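Local coordinates for probable dipeptidase (Pseudomonas aeruginosa, PDB 3B40), which is probably a metal-dependent dipeptidase of the membrane dipeptidase (M19) family, built on a TIM-barrel fold, at residues Q95-R98 with Y99-T103; E200-D204 with L205-I209; P277-D280 with K281-A284. The protein carries 11 engineered substitutions. All coordinates share one frame; numbering follows the deposited sequence.

From the N terminus the three contacts follow in series, and none nests in or crosses another. Each is local, joining neighbouring turns of one helix or a helix end to what follows, so no long loop is closed. Contact 1 lies within helix 87-108, which packs against strands 62-68 and 131-138. Contact 2 is the turn that ends helix 193-205 and starts strand 208-210. Contact 3 lies in helix 276-288, part of the long excursion between strands 261-265 and 354-357. Contacts 1 and 2 have centres about 22 Å apart, while the centre of contact 3 is about 44 Å from that of contact 2, on the opposite side of the chain's centre.

Contact 1: Q95-R98 with Y99-T103; sequences QEIR and YKILT
Ile97 and Ile101, one helical turn apart, both have CG1 anti to the carbonyl carbon (chi1 -68° in each), which runs the ethyl arm of Ile101 back along the helix and leaves CG2 of Ile97 to receive it. Ile101 CD1 stops 4.1 Å from Ile97 CG2, the two branched chains crossing at a slant. Ile101 CG1 passes 3.4 Å from Ile97 O, the oxygen that accepts Ile101 N at 3.0 Å with the donor in the carbonyl plane. Apolar side chains suit this strip, where Ile97 rests on Leu33 and Ile101 on Val31 and Phe35. Helix 87-108 is one of those surrounding the strands of the TIM barrel, and its inner side, with Gln95, Tyr99 and Leu102, lies on strands 62-68 and 131-138. Leu102 sets CG only 3.3 Å from Arg98 O, while its N-H bonds to that oxygen at 3.1 Å. The Arg98 chain stretches from CG to NE, carrying its guanidinium to the carbonyls of Val31 and Phe68. Tyr99 has CG anti to the backbone N (chi1 -175°), leaning its ring toward Thr103, whose CG2 sits 3.7 Å above one face, toward the rim. Arg156 adds a cation-pi contact with that ring and a salt bridge with Glu96.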
loop_
_atom_site.group_PDB
_atom_site.type_symbol
_atom_site.label_atom_id
_atom_site.label_comp_id
_atom_site.label_asym_id
_atom_site.label_seq_id
_atom_site.Cartn_x
_atom_site.Cartn_y
_atom_site.Cartn_z
ATOM N N GLN A 95 -9.983 6.388 11.496
ATOM C CA GLN A 95 -9.049 5.436 12.137
ATOM C C GLN A 95 -9.775 4.599 13.174
ATOM O O GLN A 95 -9.586 3.385 13.240
ATOM C CB GLN A 95 -7.894 6.133 12.852
ATOM C CG GLN A 95 -6.938 6.967 12.013
ATOM C CD GLN A 95 -5.824 7.516 12.885
ATOM O OE1 GLN A 95 -6.081 8.232 13.870
ATOM N NE2 GLN A 95 -4.584 7.194 12.539
ATOM N N GLU A 96 -10.596 5.249 13.992
ATOM C CA GLU A 96 -11.294 4.526 15.050
ATOM C C GLU A 96 -12.285 3.487 14.480
ATOM O O GLU A 96 -12.392 2.402 15.007
ATOM C CB GLU A 96 -11.997 5.486 15.996
ATOM C CG GLU A 96 -11.044 6.294 16.893
ATOM C CD GLU A 96 -10.257 5.434 17.899
ATOM O OE1 GLU A 96 -10.831 4.497 18.503
ATOM O OE2 GLU A 96 -9.058 5.713 18.095
ATOM N N ILE A 97 -13.008 3.857 13.423
ATOM C CA ILE A 97 -13.890 2.948 12.713
ATOM C C ILE A 97 -13.127 1.719 12.248
ATOM O O ILE A 97 -13.567 0.587 12.488
ATOM C CB ILE A 97 -14.625 3.665 11.542
ATOM C CG1 ILE A 97 -15.627 4.687 12.133
ATOM C CG2 ILE A 97 -15.343 2.634 10.613
ATOM C CD1 ILE A 97 -16.317 5.528 11.137
ATOM N N ARG A 98 -11.974 1.933 11.612
ATOM C CA ARG A 98 -11.178 0.811 11.080
ATOM C C ARG A 98 -10.676 -0.120 12.186
ATOM O O ARG A 98 -10.714 -1.357 12.044
ATOM C CB ARG A 98 -10.085 1.318 10.139
ATOM C CG ARG A 98 -10.682 1.719 8.788
ATOM C CD ARG A 98 -9.697 2.383 7.865
ATOM N NE ARG A 98 -10.200 2.364 6.500
ATOM C CZ ARG A 98 -10.503 3.452 5.794
ATOM N NH1 ARG A 98 -10.973 3.319 4.563
ATOM N NH2 ARG A 98 -10.346 4.673 6.325
ATOM N N TYR A 99 -10.285 0.471 13.317
ATOM C CA TYR A 99 -9.917 -0.307 14.507
ATOM C C TYR A 99 -11.068 -1.170 15.037
ATOM O O TYR A 99 -10.873 -2.323 15.415
ATOM C CB TYR A 99 -9.418 0.628 15.627
ATOM C CG TYR A 99 -8.919 -0.129 16.837
ATOM C CD1 TYR A 99 -7.657 -0.720 16.835
ATOM C CD2 TYR A 99 -9.706 -0.262 17.979
ATOM C CE1 TYR A 99 -7.186 -1.416 17.944
ATOM C CE2 TYR A 99 -9.240 -0.979 19.101
ATOM C CZ TYR A 99 -7.987 -1.548 19.059
ATOM O OH TYR A 99 -7.507 -2.243 20.138
ATOM N N LYS A 100 -12.266 -0.605 15.089
ATOM C CA LYS A 100 -13.420 -1.361 15.572
ATOM C C LYS A 100 -13.788 -2.498 14.617
ATOM O O LYS A 100 -14.210 -3.567 15.059
ATOM C CB LYS A 100 -14.622 -0.449 15.783
ATOM C CG LYS A 100 -14.645 0.247 17.144
ATOM C CD LYS A 100 -15.773 1.287 17.183
ATOM C CE LYS A 100 -17.179 0.636 17.096
ATOM N NZ LYS A 100 -17.891 0.567 18.409
ATOM N N ILE A 101 -13.626 -2.268 13.314
ATOM C CA ILE A 101 -13.842 -3.334 12.313
ATOM C C ILE A 101 -12.923 -4.554 12.544
ATOM O O ILE A 101 -13.380 -5.729 12.553
ATOM C CB ILE A 101 -13.692 -2.795 10.859
ATOM C CG1 ILE A 101 -14.842 -1.835 10.521
ATOM C CG2 ILE A 101 -13.619 -3.974 9.806
ATOM C CD1 ILE A 101 -14.714 -1.177 9.112
ATOM N N LEU A 102 -11.642 -4.273 12.753
ATOM C CA LEU A 102 -10.604 -5.300 12.882
ATOM C C LEU A 102 -10.732 -6.110 14.156
ATOM O O LEU A 102 -10.718 -7.335 14.128
ATOM C CB LEU A 102 -9.198 -4.682 12.785
ATOM C CG LEU A 102 -8.828 -4.050 11.427
ATOM C CD1 LEU A 102 -7.472 -3.374 11.490
ATOM C CD2 LEU A 102 -8.826 -5.142 10.340
ATOM N N THR A 103 -10.853 -5.439 15.289
ATOM C CA THR A 103 -11.021 -6.170 16.541
ATOM C C THR A 103 -12.398 -6.846 16.556
ATOM O O THR A 103 -12.592 -7.889 17.200
ATOM C CB THR A 103 -10.853 -5.249 17.753
ATOM O OG1 THR A 103 -11.767 -4.166 17.652
ATOM C CG2 THR A 103 -9.430 -4.683 17.823
#

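Contact 2: E200-D204 with L205-I209; sequences ERLND and LGVII
Beyond Leu205 the chain leaves helix 193-205 at Gly206, a residue that without CB takes its positive phi of 69° with little strain, and two bonds reach back into the last turn: Val207 N to Leu202 O at 3.0 Å, almost straight (176° at the hydrogen), and Gly206 N to Asn203 O at 3.1 Å, from well above the carbonyl plane.

Leu202 is the apolar centre of the fold-back. With CG anti to the carbonyl carbon (chi1 -71°), it sends CD2 to within 3.8 Å of Val207 CG1, while its CB meets Ile209 CG1 at 3.8 Å; it thus fills the angle between the helix end and the returning chain. The amide of Asn203 suits a place with polar partners at both ends: ND2 bonds to Ser226 and donates to a water at 3.0 Å, and OD1 accepts from Arg227 N. That water in turn donates to Val207 O at 2.7 Å, linking helix to returning chain. On the side facing helix 148-155, Leu205 CD1 crosses the aliphatic part of Arg201, 4.0 Å from CG, and Arg201 goes on to a salt bridge with Asp151. Asp204 pairs similarly with Arg227.

The whole is a Schellman motif with its usual apolar contact between C3 (Leu202) and C'' (Val207), the residues joined by the 6→1 bond, here delivering a TIM-barrel helix into parallel strand 208-210.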
loop_
_atom_site.group_PDB
_atom_site.type_symbol
_atom_site.label_atom_id
_atom_site.label_comp_id
_atom_site.label_asym_id
_atom_site.label_seq_id
_atom_site.Cartn_x
_atom_site.Cartn_y
_atom_site.Cartn_z
ATOM N N GLU A 200 12.874 7.613 15.527
ATOM C CA GLU A 200 13.421 7.102 16.788
ATOM C C GLU A 200 12.330 6.403 17.633
ATOM O O GLU A 200 12.543 5.295 18.164
ATOM C CB GLU A 200 14.115 8.233 17.580
ATOM C CG GLU A 200 14.792 7.769 18.918
ATOM C CD GLU A 200 15.940 6.777 18.748
ATOM O OE1 GLU A 200 16.252 6.048 19.720
ATOM O OE2 GLU A 200 16.570 6.729 17.671
ATOM N N ARG A 201 11.163 7.035 17.769
ATOM C CA ARG A 201 10.077 6.453 18.574
ATOM C C ARG A 201 9.600 5.123 18.022
ATOM O O ARG A 201 9.383 4.193 18.786
ATOM C CB ARG A 201 8.900 7.430 18.755
ATOM C CG ARG A 201 7.755 6.933 19.668
ATOM C CD ARG A 201 8.193 6.634 21.101
ATOM N NE ARG A 201 8.869 7.769 21.707
ATOM C CZ ARG A 201 8.255 8.820 22.238
ATOM N NH1 ARG A 201 6.913 8.891 22.247
ATOM N NH2 ARG A 201 8.999 9.811 22.747
ATOM N N LEU A 202 9.484 5.026 16.697
ATOM C CA LEU A 202 9.063 3.771 16.037
ATOM C C LEU A 202 10.103 2.663 16.215
ATOM O O LEU A 202 9.761 1.477 16.443
ATOM C CB LEU A 202 8.812 4.031 14.534
ATOM C CG LEU A 202 7.534 4.873 14.325
ATOM C CD1 LEU A 202 7.403 5.397 12.915
ATOM C CD2 LEU A 202 6.249 4.135 14.741
ATOM N N ASN A 203 11.377 3.038 16.081
ATOM C CA ASN A 203 12.455 2.074 16.333
ATOM C C ASN A 203 12.327 1.516 17.759
ATOM O O ASN A 203 12.407 0.281 17.950
ATOM C CB ASN A 203 13.842 2.721 16.177
ATOM C CG ASN A 203 14.312 2.859 14.730
ATOM O OD1 ASN A 203 15.343 3.488 14.504
ATOM N ND2 ASN A 203 13.574 2.306 13.750
ATOM N N ASP A 204 12.146 2.414 18.747
ATOM C CA ASP A 204 12.035 2.055 20.167
ATOM C C ASP A 204 10.837 1.151 20.425
ATOM O O ASP A 204 10.919 0.215 21.210
ATOM C CB ASP A 204 11.872 3.305 21.076
ATOM C CG ASP A 204 13.138 4.138 21.169
ATOM O OD1 ASP A 204 14.208 3.612 20.807
ATOM O OD2 ASP A 204 13.065 5.348 21.549
ATOM N N LEU A 205 9.708 1.484 19.810
ATOM C CA LEU A 205 8.498 0.698 19.921
ATOM C C LEU A 205 8.530 -0.660 19.201
ATOM O O LEU A 205 7.666 -1.491 19.437
ATOM C CB LEU A 205 7.309 1.528 19.422
ATOM C CG LEU A 205 6.843 2.636 20.353
ATOM C CD1 LEU A 205 5.800 3.485 19.669
ATOM C CD2 LEU A 205 6.307 2.068 21.690
ATOM N N GLY A 206 9.514 -0.889 18.332
ATOM C CA GLY A 206 9.528 -2.127 17.533
ATOM C C GLY A 206 8.411 -2.174 16.491
ATOM O O GLY A 206 7.809 -3.233 16.247
ATOM N N VAL A 207 8.162 -1.038 15.847
ATOM C CA VAL A 207 7.127 -0.904 14.811
ATOM C C VAL A 207 7.836 -0.729 13.488
ATOM O O VAL A 207 8.790 0.060 13.407
ATOM C CB VAL A 207 6.194 0.310 15.088
ATOM C CG1 VAL A 207 5.282 0.619 13.864
ATOM C CG2 VAL A 207 5.368 0.034 16.287
ATOM N N ILE A 208 7.409 -1.492 12.475
ATOM C CA ILE A 208 8.042 -1.439 11.167
ATOM C C ILE A 208 7.742 -0.073 10.558
ATOM O O ILE A 208 6.572 0.329 10.488
ATOM C CB ILE A 208 7.505 -2.534 10.192
ATOM C CG1 ILE A 208 7.723 -3.956 10.737
ATOM C CG2 ILE A 208 8.196 -2.409 8.812
ATOM C CD1 ILE A 208 6.779 -5.005 10.114
ATOM N N ILE A 209 8.783 0.635 10.137
ATOM C CA ILE A 209 8.584 1.863 9.346
ATOM C C ILE A 209 8.336 1.561 7.869
ATOM O O ILE A 209 9.135 0.858 7.225
ATOM C CB ILE A 209 9.770 2.857 9.483
ATOM C CG1 ILE A 209 9.965 3.278 10.951
ATOM C CG2 ILE A 209 9.525 4.101 8.528
ATOM C CD1 ILE A 209 11.347 3.855 11.265
HETATM O O HOH W 1 11.493 0.188 13.611
#

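Contact 3: P277-D280 with K281-A284; sequences PTLD and KLDA. Engineered in segment 281-284: Asp283 (natural residue Asn).
Thr278 OG1 is held by two partners: a water that donates to it at 2.6 Å and the carboxylate of Glu330. The same water accepts from Lys281 NZ at 3.0 Å, so it bridges two side chains of adjacent turns, and the ammonium has a second partner in its salt bridge with Glu329. A short hydroxyl and a long flexible amine are well matched here: the lysine has to run back along the helix to come level with the threonine.

The path of Lys281 explains how. Its CG sets off anti to the carbonyl carbon (chi1 -76°) and passes 3.2 Å from Pro277 O; a bend further along the chain then carries NZ to the water. Pro277 O also accepts Lys281 N-H, though from a donor standing 40° out of the carbonyl plane. Proline fits this first turn of helix 276-288, where a backbone N-H would have no carbonyl of a preceding turn to bond.

The next bond along the helix, Leu282 N to Thr278 O at 2.8 Å, runs nearly in line with the C=O. Thr278 CG2 and Leu282 CD1 lie side by side, 4.1 Å apart, so the threonine methyl extends the apolar surface that both present to Ile326. Leu279 joins Leu282 against Leu274. Asp283, an engineered residue, bonds through OD1 to Leu294 N. Its OD2 is 5.5 Å from Asp280 OD1, two like charges whose mutual effect is probably moderated by the salt bridge of Asp280 to Lys276.

The arrangement is that of an amphipathic surface helix, its leucine side laid on helix 313-328 and neighbouring loops, within the excursion inserted in sequence between strands 261-265 and 354-357, which lie next to each other in the barrel.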
loop_
_atom_site.group_PDB
_atom_site.type_symbol
_atom_site.label_atom_id
_atom_site.label_comp_id
_atom_site.label_asym_id
_atom_site.label_seq_id
_atom_site.Cartn_x
_atom_site.Cartn_y
_atom_site.Cartn_z
ATOM N N PRO A 277 -4.163 6.439 -26.540
ATOM C CA PRO A 277 -5.575 6.881 -26.534
ATOM C C PRO A 277 -6.035 7.530 -25.229
ATOM O O PRO A 277 -6.900 8.416 -25.243
ATOM C CB PRO A 277 -6.358 5.582 -26.794
ATOM C CG PRO A 277 -5.391 4.736 -27.583
ATOM C CD PRO A 277 -4.048 5.017 -26.929
ATOM N N THR A 278 -5.468 7.085 -24.112
ATOM C CA THR A 278 -5.829 7.618 -22.803
ATOM C C THR A 278 -5.150 8.985 -22.629
ATOM O O THR A 278 -5.792 9.939 -22.209
ATOM C CB THR A 278 -5.448 6.634 -21.664
ATOM O OG1 THR A 278 -6.282 5.466 -21.735
ATOM C CG2 THR A 278 -5.614 7.268 -20.292
ATOM N N LEU A 279 -3.859 9.065 -22.969
ATOM C CA LEU A 279 -3.122 10.336 -22.969
ATOM C C LEU A 279 -3.788 11.408 -23.833
ATOM O O LEU A 279 -3.916 12.550 -23.409
ATOM C CB LEU A 279 -1.654 10.141 -23.386
ATOM C CG LEU A 279 -0.801 9.214 -22.498
ATOM C CD1 LEU A 279 0.593 9.051 -23.060
ATOM C CD2 LEU A 279 -0.752 9.720 -21.062
ATOM N N ASP A 280 -4.211 11.029 -25.037
ATOM C CA ASP A 280 -4.982 11.915 -25.918
ATOM C C ASP A 280 -6.254 12.424 -25.236
ATOM O O ASP A 280 -6.535 13.620 -25.226
ATOM C CB ASP A 280 -5.328 11.189 -27.215
ATOM C CG ASP A 280 -4.133 11.020 -28.129
ATOM O OD1 ASP A 280 -3.117 11.725 -27.934
ATOM O OD2 ASP A 280 -4.211 10.182 -29.056
ATOM N N LYS A 281 -7.002 11.513 -24.625
ATOM C CA LYS A 281 -8.183 11.890 -23.846
ATOM C C LYS A 281 -7.847 12.869 -22.710
ATOM O O LYS A 281 -8.540 13.883 -22.510
ATOM C CB LYS A 281 -8.856 10.634 -23.286
ATOM C CG LYS A 281 -9.657 9.852 -24.323
ATOM C CD LYS A 281 -10.419 8.723 -23.656
ATOM C CE LYS A 281 -10.482 7.469 -24.524
ATOM N NZ LYS A 281 -10.710 6.252 -23.650
ATOM N N LEU A 282 -6.790 12.570 -21.948
ATOM C CA LEU A 282 -6.397 13.476 -20.866
ATOM C C LEU A 282 -6.005 14.848 -21.397
ATOM O O LEU A 282 -6.407 15.856 -20.827
ATOM C CB LEU A 282 -5.260 12.895 -20.030
ATOM C CG LEU A 282 -5.636 11.672 -19.215
ATOM C CD1 LEU A 282 -4.410 10.907 -18.804
ATOM C CD2 LEU A 282 -6.525 12.051 -18.001
ATOM N N ASP A 283 -5.226 14.886 -22.474
ATOM C CA ASP A 283 -4.813 16.185 -23.043
ATOM C C ASP A 283 -5.983 17.066 -23.503
ATOM O O ASP A 283 -5.995 18.284 -23.242
ATOM C CB ASP A 283 -3.757 15.996 -24.145
ATOM C CG ASP A 283 -2.329 15.892 -23.582
ATOM O OD1 ASP A 283 -2.109 16.179 -22.372
ATOM O OD2 ASP A 283 -1.411 15.552 -24.363
ATOM N N ALA A 284 -6.994 16.453 -24.124
ATOM C CA ALA A 284 -8.206 17.192 -24.514
ATOM C C ALA A 284 -8.890 17.768 -23.283
ATOM O O ALA A 284 -9.355 18.905 -23.314
ATOM C CB ALA A 284 -9.174 16.303 -25.308
HETATM O O HOH W 2 -8.806 6.097 -21.293
#